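PDB 5M45: acetone carboxylase alpha subunit from Xanthobacter autotrophicus Py2, which is one subunit of a metal-containing, six-chain carboxylase assembly and belongs to the hydantoinase B/oxoprolinase family. Local coordinates for residues G414-R417 against S418-G421; F628-P631 against L632-E635; W408-L411 against W412-L415; V358-T361 against Q362-P366. All blocks are in the same frame, centred on the assembly; numbering follows the deposited sequence.

Contact 1 of 4, residues G414-R417 against S418-G421; sequences GLSR and SYFG
Leu415 O is met by both the hydroxyl of Ser418 and the backbone N-H of Tyr419, and sharing a carbonyl in this way is a common means of satisfying a buried serine inside a helix. Ser418 OG donates to Leu415 O over 2.7 Å, in the carbonyl plane and on a lone pair. The serine torsion explains the reach: with chi1 at 81° OG stands between its own backbone N and carbonyl carbon and folds back toward the preceding turn. Tyr419 N adds the ordinary i to i+4 bond, 3.2 Å to Leu415 O, also in that plane, and Ser418 N contributes a weak third approach. The same oxygen lies over one face of the Tyr419 ring, offset toward the rim, 3.5 Å from Tyr419 CG. All this belongs to the last turns of helix 401-422, whose regular ladder goes on with Phe420 N to Ser416 O at 2.9 Å and Gly421 N to Arg417 O at 3.0 Å. The Leu415 and Tyr419 side chains cross at a slant, Leu415 CB standing 4.3 Å from Tyr419 CZ. Other polar ends are satisfied farther off: Tyr419 OH bonds Thr363 OG1, while Ser416 OG is hydrogen-bonded to both Trp412 O and Asn429 O. Arg417 extends to a chain of another protein, where it packs on an aromatic side chain.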
ATOM      1  N   GLY A 414     -17.629  22.037  29.017  1.00 15.53           N
ATOM      2  CA  GLY A 414     -17.292  21.799  30.419  1.00 15.88           C
ATOM      3  C   GLY A 414     -16.354  22.835  30.997  1.00 15.93           C
ATOM      4  O   GLY A 414     -16.613  23.397  32.071  1.00 15.89           O
ATOM      5  N   LEU A 415     -15.242  23.084  30.295  1.00 15.60           N
ATOM      6  CA  LEU A 415     -14.316  24.138  30.731  1.00 15.60           C
ATOM      7  C   LEU A 415     -14.983  25.499  30.824  1.00 15.57           C
ATOM      8  O   LEU A 415     -14.697  26.257  31.763  1.00 15.84           O
ATOM      9  CB  LEU A 415     -13.064  24.236  29.835  1.00 15.51           C
ATOM     10  CG  LEU A 415     -11.900  23.278  30.064  1.00 15.68           C
ATOM     11  CD1 LEU A 415     -10.847  23.438  28.954  1.00 15.64           C
ATOM     12  CD2 LEU A 415     -11.255  23.553  31.402  1.00 15.92           C
ATOM     13  N   SER A 416     -15.864  25.816  29.879  1.00 14.79           N
ATOM     14  CA  SER A 416     -16.582  27.092  29.928  1.00 14.83           C
ATOM     15  C   SER A 416     -17.505  27.256  31.122  1.00 14.74           C
ATOM     16  O   SER A 416     -17.703  28.379  31.580  1.00 14.64           O
ATOM     17  CB  SER A 416     -17.334  27.354  28.602  1.00 14.68           C
ATOM     18  OG  SER A 416     -16.406  27.486  27.524  1.00 14.23           O
ATOM     19  N   ARG A 417     -18.036  26.171  31.674  1.00 14.98           N
ATOM     20  CA  ARG A 417     -18.835  26.294  32.914  1.00 15.38           C
ATOM     21  C   ARG A 417     -17.972  26.775  34.076  1.00 15.15           C
ATOM     22  O   ARG A 417     -18.448  27.543  34.907  1.00 14.92           O
ATOM     23  CB  ARG A 417     -19.556  24.987  33.285  1.00 16.01           C
ATOM     24  CG  ARG A 417     -20.657  24.599  32.328  1.00 16.41           C
ATOM     25  CD  ARG A 417     -21.364  23.320  32.751  1.00 16.78           C
ATOM     26  NE  ARG A 417     -22.159  22.868  31.628  1.00 17.21           N
ATOM     27  CZ  ARG A 417     -23.314  23.390  31.240  1.00 17.41           C
ATOM     28  NH1 ARG A 417     -23.874  24.388  31.931  1.00 17.99           N
ATOM     29  NH2 ARG A 417     -23.929  22.880  30.157  1.00 17.41           N
ATOM     30  N   SER A 418     -16.711  26.323  34.134  1.00 14.76           N
ATOM     31  CA  SER A 418     -15.753  26.775  35.176  1.00 14.85           C
ATOM     32  C   SER A 418     -15.450  28.275  35.003  1.00 14.57           C
ATOM     33  O   SER A 418     -15.529  29.049  35.961  1.00 14.51           O
ATOM     34  CB  SER A 418     -14.455  25.925  35.191  1.00 14.81           C
ATOM     35  OG  SER A 418     -13.483  26.277  34.212  1.00 14.94           O
ATOM     36  N   TYR A 419     -15.177  28.681  33.763  1.00 14.40           N
ATOM     37  CA  TYR A 419     -14.895  30.088  33.448  1.00 14.45           C
ATOM     38  C   TYR A 419     -16.072  30.999  33.763  1.00 14.76           C
ATOM     39  O   TYR A 419     -15.898  32.088  34.368  1.00 15.17           O
ATOM     40  CB  TYR A 419     -14.520  30.271  31.961  1.00 14.44           C
ATOM     41  CG  TYR A 419     -13.356  29.460  31.397  1.00 14.14           C
ATOM     42  CD1 TYR A 419     -12.304  29.009  32.193  1.00 14.37           C
ATOM     43  CD2 TYR A 419     -13.303  29.183  30.018  1.00 14.16           C
ATOM     44  CE1 TYR A 419     -11.221  28.304  31.637  1.00 14.35           C
ATOM     45  CE2 TYR A 419     -12.229  28.502  29.447  1.00 14.11           C
ATOM     46  CZ  TYR A 419     -11.198  28.060  30.255  1.00 14.22           C
ATOM     47  OH  TYR A 419     -10.151  27.390  29.689  1.00 14.15           O
ATOM     48  N   PHE A 420     -17.266  30.558  33.383  1.00 14.62           N
ATOM     49  CA  PHE A 420     -18.495  31.318  33.606  1.00 14.80           C
ATOM     50  C   PHE A 420     -18.804  31.501  35.091  1.00 14.81           C
ATOM     51  O   PHE A 420     -19.109  32.632  35.547  1.00 14.86           O
ATOM     52  CB  PHE A 420     -19.702  30.672  32.872  1.00 14.92           C
ATOM     53  CG  PHE A 420     -20.932  31.506  32.946  1.00 15.27           C
ATOM     54  CD1 PHE A 420     -21.781  31.418  34.071  1.00 15.67           C
ATOM     55  CD2 PHE A 420     -21.185  32.486  31.988  1.00 15.29           C
ATOM     56  CE1 PHE A 420     -22.888  32.271  34.189  1.00 15.81           C
ATOM     57  CE2 PHE A 420     -22.287  33.326  32.112  1.00 15.59           C
ATOM     58  CZ  PHE A 420     -23.143  33.198  33.187  1.00 15.88           C
ATOM     59  N   GLY A 421     -18.688  30.409  35.845  1.00 14.74           N
ATOM     60  CA  GLY A 421     -18.893  30.439  37.291  1.00 14.78           C
ATOM     61  C   GLY A 421     -17.965  31.361  38.034  1.00 14.96           C
ATOM     62  O   GLY A 421     -18.377  32.034  38.995  1.00 15.28           O
TER

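Contact 2 of 4, residues F628-P631 against L632-E635; sequences FGDP and LDRE
Asp630 meets Leu632 and Asp633 through hydrogen bonds and a bridging water, with two like charges nearby. Of the direct bonds, Leu632 N donates to Asp630 OD1 over 3.0 Å, reaching the oxygen from above the carboxylate plane. Asp630 CG lies opposite its own backbone N (chi1 -171°), which carries the carboxylate forward to the N-H two residues on, the bond that defines an Asx turn. Two backbone bonds follow, Asp633 N to Asp630 O at 2.9 Å and Arg634 N to Pro631 O at 3.1 Å. Their i to i+3 spacing marks a short 3-10 turn in the loop that carries the chain from strand 617-621 to Glu635, the N-cap residue of helix 636-645. Electrostatics come next. Asp630 OD2 and Asp633 OD2 stand 4.4 Å apart, and one water donates to both, 2.8 Å from each of these two oxygens, which probably eases their repulsion. Asp630 OD1 also forms a salt bridge with Arg687 and OD2 accepts from the backbone of another chain, while Arg634 pairs with Asp470 and Asp642. In van der Waals contact, Leu632 runs beside Asp630, its CB 3.4 Å from Asp630 OD1. The leucine side chain also packs on helix 673-690.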
ATOM      1  N   PHE A 628     -24.625  30.795  22.246  1.00 12.08           N
ATOM      2  CA  PHE A 628     -24.599  31.016  23.682  1.00 12.16           C
ATOM      3  C   PHE A 628     -25.816  31.798  24.197  1.00 12.42           C
ATOM      4  O   PHE A 628     -26.130  32.886  23.692  1.00 12.44           O
ATOM      5  CB  PHE A 628     -23.341  31.823  24.097  1.00 12.22           C
ATOM      6  CG  PHE A 628     -23.244  32.035  25.592  1.00 12.32           C
ATOM      7  CD1 PHE A 628     -23.886  33.100  26.204  1.00 12.61           C
ATOM      8  CD2 PHE A 628     -22.564  31.136  26.376  1.00 12.31           C
ATOM      9  CE1 PHE A 628     -23.860  33.255  27.599  1.00 12.76           C
ATOM     10  CE2 PHE A 628     -22.513  31.304  27.782  1.00 12.45           C
ATOM     11  CZ  PHE A 628     -23.154  32.351  28.373  1.00 12.61           C
ATOM     12  N   GLY A 629     -26.438  31.282  25.263  1.00 12.48           N
ATOM     13  CA  GLY A 629     -27.555  31.972  25.940  1.00 12.61           C
ATOM     14  C   GLY A 629     -28.910  31.883  25.249  1.00 12.71           C
ATOM     15  O   GLY A 629     -29.005  31.511  24.084  1.00 12.26           O
ATOM     16  N   ASP A 630     -29.952  32.292  25.964  1.00 13.10           N
ATOM     17  CA  ASP A 630     -31.322  32.300  25.435  1.00 13.34           C
ATOM     18  C   ASP A 630     -31.456  33.303  24.284  1.00 13.74           C
ATOM     19  O   ASP A 630     -31.227  34.482  24.495  1.00 13.99           O
ATOM     20  CB  ASP A 630     -32.300  32.678  26.578  1.00 13.50           C
ATOM     21  CG  ASP A 630     -33.797  32.509  26.209  1.00 13.53           C
ATOM     22  OD1 ASP A 630     -34.137  32.357  25.020  1.00 13.19           O
ATOM     23  OD2 ASP A 630     -34.638  32.535  27.157  1.00 13.69           O
ATOM     24  N   PRO A 631     -31.885  32.852  23.081  1.00 14.19           N
ATOM     25  CA  PRO A 631     -32.072  33.802  21.960  1.00 14.42           C
ATOM     26  C   PRO A 631     -33.050  34.919  22.256  1.00 15.02           C
ATOM     27  O   PRO A 631     -32.982  35.978  21.640  1.00 14.92           O
ATOM     28  CB  PRO A 631     -32.677  32.920  20.853  1.00 14.34           C
ATOM     29  CG  PRO A 631     -32.213  31.546  21.164  1.00 14.07           C
ATOM     30  CD  PRO A 631     -32.158  31.464  22.661  1.00 14.08           C
ATOM     31  N   LEU A 632     -33.970  34.690  23.200  1.00 15.69           N
ATOM     32  CA  LEU A 632     -34.916  35.746  23.592  1.00 16.44           C
ATOM     33  C   LEU A 632     -34.262  36.946  24.314  1.00 16.73           C
ATOM     34  O   LEU A 632     -34.895  37.998  24.483  1.00 16.55           O
ATOM     35  CB  LEU A 632     -36.052  35.142  24.469  1.00 16.90           C
ATOM     36  CG  LEU A 632     -37.465  35.523  24.039  1.00 17.53           C
ATOM     37  CD1 LEU A 632     -37.798  34.893  22.700  1.00 17.62           C
ATOM     38  CD2 LEU A 632     -38.438  35.020  25.089  1.00 17.83           C
ATOM     39  N   ASP A 633     -33.012  36.777  24.751  1.00 17.18           N
ATOM     40  CA  ASP A 633     -32.229  37.853  25.325  1.00 17.87           C
ATOM     41  C   ASP A 633     -31.290  38.551  24.338  1.00 17.80           C
ATOM     42  O   ASP A 633     -30.592  39.480  24.740  1.00 17.49           O
ATOM     43  CB  ASP A 633     -31.461  37.349  26.540  1.00 18.54           C
ATOM     44  CG  ASP A 633     -32.436  36.989  27.723  1.00 19.60           C
ATOM     45  OD1 ASP A 633     -33.447  37.675  27.872  1.00 20.67           O
ATOM     46  OD2 ASP A 633     -32.264  35.994  28.466  1.00 20.82           O
ATOM     47  N   ARG A 634     -31.266  38.143  23.059  1.00 17.74           N
ATOM     48  CA  ARG A 634     -30.398  38.806  22.093  1.00 17.84           C
ATOM     49  C   ARG A 634     -30.854  40.252  21.892  1.00 18.79           C
ATOM     50  O   ARG A 634     -32.044  40.521  21.893  1.00 18.66           O
ATOM     51  CB  ARG A 634     -30.384  38.093  20.747  1.00 17.12           C
ATOM     52  CG  ARG A 634     -29.428  38.700  19.703  1.00 16.74           C
ATOM     53  CD  ARG A 634     -29.081  37.661  18.673  1.00 16.11           C
ATOM     54  NE  ARG A 634     -28.203  38.049  17.579  1.00 15.97           N
ATOM     55  CZ  ARG A 634     -26.868  38.228  17.685  1.00 15.67           C
ATOM     56  NH1 ARG A 634     -26.258  38.167  18.864  1.00 15.62           N
ATOM     57  NH2 ARG A 634     -26.141  38.528  16.604  1.00 15.55           N
ATOM     58  N   GLU A 635     -29.897  41.157  21.726  1.00 20.24           N
ATOM     59  CA  GLU A 635     -30.170  42.550  21.408  1.00 21.65           C
ATOM     60  C   GLU A 635     -30.946  42.680  20.091  1.00 20.46           C
ATOM     61  O   GLU A 635     -30.446  42.214  19.059  1.00 19.47           O
ATOM     62  CB  GLU A 635     -28.846  43.337  21.386  1.00 24.58           C
ATOM     63  CG  GLU A 635     -28.990  44.837  21.632  1.00 28.25           C
ATOM     64  CD  GLU A 635     -29.512  45.214  23.078  1.00 32.10           C
ATOM     65  OE1 GLU A 635     -30.649  45.830  23.184  1.00 35.84           O
ATOM     66  OE2 GLU A 635     -28.791  44.914  24.119  1.00 35.45           O
TER
HETATM   67  O   HOH W   1     -34.584  34.603  29.008  1.00 18.88           O

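Contact 3 of 4, residues W408-L411 against W412-L415; sequences WTAL and WRGL
Trp412 N and Arg413 N reach back only weakly, to Thr409 O and Ala410 O respectively, in a part of the helix that is kinked where the N-H groups of Ala410 and Leu411 lack the regular i to i+4 bond, Leu411 N turning to Trp408 O instead; regularity returns with Leu415 N, which meets Leu411 O at 3.1 Å in a nearly straight bond (176°). Of the side chains, Arg413 folds back over the preceding turn. Its chain bends at chi3 (-55°), so that the guanidinium comes down with one face over Ala410 CA, 3.5 Å from Arg413 NH1, while Ala410 CB lies 3.7 Å from Arg413 NH2. At the edge of that flat group and in its plane sits a water that accepts from Arg413 NH1 at 3.0 Å and donates to Thr409 OG1 at 2.9 Å, joining two side chains one helical turn apart. Direct bonds to other parts of the chain hold the same groups: Arg413 NH2 donates to Val291 O of strand 286-297, and Thr409 OG1 is hydrogen-bonded to Asn432 O. Helix 401-422 thus lies between this strand on its arginine side and helix 349-361, against which Leu411 and both tryptophans pack. Trp412 lets Thr409 O approach the rim of its indole in the ring plane, 3.7 Å from Trp412 CD1. Trp408 leads away from this turn; its NE1 donates to Phe352 O, and its ring meets that of Phe352 with the planes at about 45°.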
ATOM      1  N   TRP A 408     -14.280  16.261  20.644  1.00 12.29           N
ATOM      2  CA  TRP A 408     -13.547  17.346  21.332  1.00 12.37           C
ATOM      3  C   TRP A 408     -14.428  18.570  21.660  1.00 12.46           C
ATOM      4  O   TRP A 408     -14.205  19.240  22.686  1.00 12.59           O
ATOM      5  CB  TRP A 408     -12.314  17.802  20.555  1.00 12.29           C
ATOM      6  CG  TRP A 408     -11.241  16.768  20.333  1.00 12.44           C
ATOM      7  CD1 TRP A 408     -10.885  15.760  21.168  1.00 12.65           C
ATOM      8  CD2 TRP A 408     -10.374  16.667  19.186  1.00 12.40           C
ATOM      9  NE1 TRP A 408      -9.858  15.004  20.608  1.00 12.52           N
ATOM     10  CE2 TRP A 408      -9.543  15.550  19.387  1.00 12.47           C
ATOM     11  CE3 TRP A 408     -10.237  17.409  18.008  1.00 12.41           C
ATOM     12  CZ2 TRP A 408      -8.578  15.165  18.459  1.00 12.39           C
ATOM     13  CZ3 TRP A 408      -9.251  17.029  17.093  1.00 12.57           C
ATOM     14  CH2 TRP A 408      -8.452  15.908  17.311  1.00 12.41           C
ATOM     15  N   THR A 409     -15.413  18.858  20.820  1.00 12.41           N
ATOM     16  CA  THR A 409     -16.258  20.052  20.992  1.00 12.74           C
ATOM     17  C   THR A 409     -16.947  20.129  22.371  1.00 12.87           C
ATOM     18  O   THR A 409     -17.049  21.206  22.949  1.00 12.72           O
ATOM     19  CB  THR A 409     -17.254  20.231  19.824  1.00 13.03           C
ATOM     20  OG1 THR A 409     -17.841  21.547  19.852  1.00 13.34           O
ATOM     21  CG2 THR A 409     -18.329  19.169  19.858  1.00 13.21           C
ATOM     22  N   ALA A 410     -17.374  18.986  22.912  1.00 13.06           N
ATOM     23  CA  ALA A 410     -18.037  18.957  24.224  1.00 13.40           C
ATOM     24  C   ALA A 410     -17.122  19.408  25.377  1.00 13.75           C
ATOM     25  O   ALA A 410     -17.609  19.950  26.364  1.00 13.73           O
ATOM     26  CB  ALA A 410     -18.587  17.577  24.504  1.00 13.49           C
ATOM     27  N   LEU A 411     -15.805  19.220  25.248  1.00 14.01           N
ATOM     28  CA  LEU A 411     -14.879  19.583  26.317  1.00 14.82           C
ATOM     29  C   LEU A 411     -14.789  21.096  26.517  1.00 14.87           C
ATOM     30  O   LEU A 411     -14.614  21.560  27.641  1.00 14.14           O
ATOM     31  CB  LEU A 411     -13.487  18.956  26.127  1.00 15.34           C
ATOM     32  CG  LEU A 411     -13.503  17.443  25.727  1.00 16.28           C
ATOM     33  CD1 LEU A 411     -12.115  16.835  25.576  1.00 16.78           C
ATOM     34  CD2 LEU A 411     -14.312  16.542  26.649  1.00 16.94           C
ATOM     35  N   TRP A 412     -14.936  21.884  25.437  1.00 15.28           N
ATOM     36  CA  TRP A 412     -15.050  23.357  25.576  1.00 16.01           C
ATOM     37  C   TRP A 412     -16.228  23.768  26.466  1.00 16.04           C
ATOM     38  O   TRP A 412     -16.130  24.733  27.232  1.00 16.03           O
ATOM     39  CB  TRP A 412     -15.301  24.045  24.225  1.00 16.90           C
ATOM     40  CG  TRP A 412     -14.204  24.086  23.228  1.00 17.57           C
ATOM     41  CD1 TRP A 412     -13.963  23.165  22.244  1.00 17.99           C
ATOM     42  CD2 TRP A 412     -13.232  25.148  23.033  1.00 17.95           C
ATOM     43  NE1 TRP A 412     -12.892  23.587  21.465  1.00 18.12           N
ATOM     44  CE2 TRP A 412     -12.439  24.796  21.926  1.00 18.08           C
ATOM     45  CE3 TRP A 412     -12.978  26.355  23.690  1.00 18.65           C
ATOM     46  CZ2 TRP A 412     -11.394  25.599  21.457  1.00 18.41           C
ATOM     47  CZ3 TRP A 412     -11.950  27.171  23.232  1.00 18.51           C
ATOM     48  CH2 TRP A 412     -11.170  26.795  22.113  1.00 18.47           C
ATOM     49  N   ARG A 413     -17.358  23.053  26.366  1.00 15.71           N
ATOM     50  CA  ARG A 413     -18.515  23.377  27.179  1.00 15.54           C
ATOM     51  C   ARG A 413     -18.260  23.159  28.675  1.00 15.70           C
ATOM     52  O   ARG A 413     -18.623  24.000  29.522  1.00 15.69           O
ATOM     53  CB  ARG A 413     -19.764  22.597  26.731  1.00 15.60           C
ATOM     54  CG  ARG A 413     -20.192  22.916  25.310  1.00 15.43           C
ATOM     55  CD  ARG A 413     -21.665  22.522  25.011  1.00 15.15           C
ATOM     56  NE  ARG A 413     -21.941  21.117  25.294  1.00 14.97           N
ATOM     57  CZ  ARG A 413     -21.685  20.089  24.467  1.00 14.84           C
ATOM     58  NH1 ARG A 413     -21.149  20.251  23.248  1.00 14.54           N
ATOM     59  NH2 ARG A 413     -21.998  18.846  24.869  1.00 15.00           N
ATOM     60  N   GLY A 414     -17.629  22.037  29.017  1.00 15.53           N
ATOM     61  CA  GLY A 414     -17.292  21.799  30.419  1.00 15.88           C
ATOM     62  C   GLY A 414     -16.354  22.835  30.997  1.00 15.93           C
ATOM     63  O   GLY A 414     -16.613  23.397  32.071  1.00 15.89           O
ATOM     64  N   LEU A 415     -15.242  23.084  30.295  1.00 15.60           N
ATOM     65  CA  LEU A 415     -14.316  24.138  30.731  1.00 15.60           C
ATOM     66  C   LEU A 415     -14.983  25.499  30.824  1.00 15.57           C
ATOM     67  O   LEU A 415     -14.697  26.257  31.763  1.00 15.84           O
ATOM     68  CB  LEU A 415     -13.064  24.236  29.835  1.00 15.51           C
ATOM     69  CG  LEU A 415     -11.900  23.278  30.064  1.00 15.68           C
ATOM     70  CD1 LEU A 415     -10.847  23.438  28.954  1.00 15.64           C
ATOM     71  CD2 LEU A 415     -11.255  23.553  31.402  1.00 15.92           C
TER
HETATM   72  O   HOH W   2     -20.111  22.404  21.489  1.00 10.72           O

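Contact 4 of 4, residues V358-T361 against Q362-P366; sequences VMMT and QTLIP
Met360 O is gripped by three successive backbone N-H groups toward the C-terminal end of helix 349-361. Leu364 N makes the shortest of the three bonds, 2.9 Å to Met360 O and in the carbonyl plane; Ile365 N at 3.1 Å from Met360 O is the straightest (175°), and Thr363 N approaches the same oxygen from above the plane. The i to i+5 bond from Ile365 widens the final turn, as is common where a helix runs out. Next to Met360 in the chain, Thr361 OG1 donates to Val358 O three residues back, over 2.6 Å and on a lone pair; a chi1 of 75° turns the hydroxyl back along the helix. A water donates to Thr361 OG1 and accepts from Gln362 NE2 at 3.1 Å. Gln362 extends beside Val358, its NE2 3.6 Å from Val358 CG1, and NE2 also donates to Ile478 O. Farther along, Ile365 CG1 rests 3.7 Å from Thr361 CA, and Pro366 CB lies 3.3 Å from Thr361 O. Met360, Leu364 and Ile365 face Leu275 of helix 257-282, Met360 and Ile365 also touch helix 373-376, and Met359, Gln362 and Leu364 pack on helix 401-422.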
ATOM      1  N   VAL A 358      -4.246  20.117  21.932  1.00 12.80           N
ATOM      2  CA  VAL A 358      -4.464  21.238  20.995  1.00 13.15           C
ATOM      3  C   VAL A 358      -5.537  22.207  21.521  1.00 13.77           C
ATOM      4  O   VAL A 358      -5.323  23.432  21.547  1.00 13.09           O
ATOM      5  CB  VAL A 358      -4.795  20.727  19.560  1.00 12.81           C
ATOM      6  CG1 VAL A 358      -5.199  21.882  18.644  1.00 12.84           C
ATOM      7  CG2 VAL A 358      -3.584  19.998  18.953  1.00 12.79           C
ATOM      8  N   MET A 359      -6.676  21.655  21.959  1.00 14.76           N
ATOM      9  CA  MET A 359      -7.717  22.479  22.559  1.00 15.74           C
ATOM     10  C   MET A 359      -7.198  23.269  23.761  1.00 15.67           C
ATOM     11  O   MET A 359      -7.473  24.493  23.863  1.00 15.19           O
ATOM     12  CB  MET A 359      -8.943  21.657  22.961  1.00 17.71           C
ATOM     13  CG  MET A 359      -9.984  22.515  23.659  1.00 19.32           C
ATOM     14  SD  MET A 359     -11.024  21.672  24.813  1.00 23.96           S
ATOM     15  CE  MET A 359      -9.876  21.120  26.033  1.00 23.86           C
ATOM     16  N   MET A 360      -6.461  22.612  24.655  1.00 15.47           N
ATOM     17  CA  MET A 360      -5.825  23.310  25.776  1.00 16.11           C
ATOM     18  C   MET A 360      -4.960  24.521  25.360  1.00 15.23           C
ATOM     19  O   MET A 360      -5.021  25.565  26.004  1.00 14.64           O
ATOM     20  CB  MET A 360      -4.956  22.370  26.629  1.00 17.64           C
ATOM     21  CG  MET A 360      -5.718  21.274  27.384  1.00 19.37           C
ATOM     22  SD  MET A 360      -4.649  19.916  27.965  1.00 22.90           S
ATOM     23  CE  MET A 360      -3.783  20.689  29.197  1.00 22.12           C
ATOM     24  N   THR A 361      -4.169  24.373  24.294  1.00 14.16           N
ATOM     25  CA  THR A 361      -3.338  25.473  23.777  1.00 13.92           C
ATOM     26  C   THR A 361      -4.141  26.707  23.317  1.00 13.65           C
ATOM     27  O   THR A 361      -3.561  27.789  23.240  1.00 13.89           O
ATOM     28  CB  THR A 361      -2.394  25.073  22.601  1.00 13.71           C
ATOM     29  OG1 THR A 361      -3.140  24.923  21.370  1.00 13.50           O
ATOM     30  CG2 THR A 361      -1.543  23.819  22.935  1.00 13.48           C
ATOM     31  N   GLN A 362      -5.419  26.532  22.993  1.00 13.30           N
ATOM     32  CA  GLN A 362      -6.281  27.611  22.520  1.00 13.45           C
ATOM     33  C   GLN A 362      -7.074  28.337  23.628  1.00 13.55           C
ATOM     34  O   GLN A 362      -7.730  29.361  23.337  1.00 13.38           O
ATOM     35  CB  GLN A 362      -7.258  27.121  21.436  1.00 13.30           C
ATOM     36  CG  GLN A 362      -6.542  26.582  20.211  1.00 13.17           C
ATOM     37  CD  GLN A 362      -7.444  25.937  19.191  1.00 13.16           C
ATOM     38  OE1 GLN A 362      -8.656  26.197  19.108  1.00 13.21           O
ATOM     39  NE2 GLN A 362      -6.844  25.072  18.377  1.00 13.24           N
ATOM     40  N   THR A 363      -7.013  27.834  24.865  1.00 13.93           N
ATOM     41  CA  THR A 363      -7.834  28.369  25.968  1.00 14.41           C
ATOM     42  C   THR A 363      -7.104  28.417  27.344  1.00 14.99           C
ATOM     43  O   THR A 363      -7.036  29.507  27.980  1.00 15.82           O
ATOM     44  CB  THR A 363      -9.231  27.643  26.028  1.00 14.39           C
ATOM     45  OG1 THR A 363     -10.064  28.242  27.034  1.00 14.55           O
ATOM     46  CG2 THR A 363      -9.114  26.112  26.310  1.00 14.39           C
ATOM     47  N   LEU A 364      -6.522  27.307  27.801  1.00 15.18           N
ATOM     48  CA  LEU A 364      -5.868  27.247  29.128  1.00 15.41           C
ATOM     49  C   LEU A 364      -4.432  27.758  29.124  1.00 15.49           C
ATOM     50  O   LEU A 364      -4.065  28.576  29.968  1.00 15.56           O
ATOM     51  CB  LEU A 364      -5.854  25.809  29.691  1.00 15.64           C
ATOM     52  CG  LEU A 364      -7.134  25.331  30.378  1.00 15.74           C
ATOM     53  CD1 LEU A 364      -7.055  23.854  30.644  1.00 15.91           C
ATOM     54  CD2 LEU A 364      -7.376  26.068  31.677  1.00 15.82           C
ATOM     55  N   ILE A 365      -3.636  27.293  28.162  1.00 15.61           N
ATOM     56  CA  ILE A 365      -2.181  27.566  28.134  1.00 15.73           C
ATOM     57  C   ILE A 365      -1.590  28.384  26.955  1.00 15.96           C
ATOM     58  O   ILE A 365      -0.397  28.277  26.702  1.00 16.11           O
ATOM     59  CB  ILE A 365      -1.380  26.235  28.289  1.00 15.94           C
ATOM     60  CG1 ILE A 365      -1.597  25.300  27.092  1.00 15.60           C
ATOM     61  CG2 ILE A 365      -1.714  25.526  29.613  1.00 16.12           C
ATOM     62  CD1 ILE A 365      -0.713  24.060  27.143  1.00 15.65           C
ATOM     63  N   PRO A 366      -2.378  29.228  26.256  1.00 16.12           N
ATOM     64  CA  PRO A 366      -1.755  29.945  25.109  1.00 16.63           C
ATOM     65  C   PRO A 366      -0.532  30.826  25.433  1.00 17.78           C
ATOM     66  O   PRO A 366       0.302  31.052  24.549  1.00 17.51           O
ATOM     67  CB  PRO A 366      -2.900  30.793  24.531  1.00 16.46           C
ATOM     68  CG  PRO A 366      -3.909  30.903  25.629  1.00 16.17           C
ATOM     69  CD  PRO A 366      -3.774  29.645  26.474  1.00 15.95           C
TER
HETATM   70  O   HOH W   3      -3.730  25.515  18.525  1.00  9.17           O

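From the N terminus, contact 4 comes first, closing the turn toward the C-terminal end of helix 349-361. Contacts 3 and 1 follow on helix 401-422, where they overlap at Gly414 and Leu415 and make one continuous run of turns. Contact 2 lies much later, in the loop before helix 636-645. All four are local, so none encloses or crosses another. In space contact 4 packs on contact 3 through Met359 against Trp412 and Leu411, and on contact 1 through a probable hydrogen bond between Thr363 and Tyr419, tying the two helices together. Contact 2 meets contact 1 where Phe628 touches Phe420, but does not touch contacts 3 and 4.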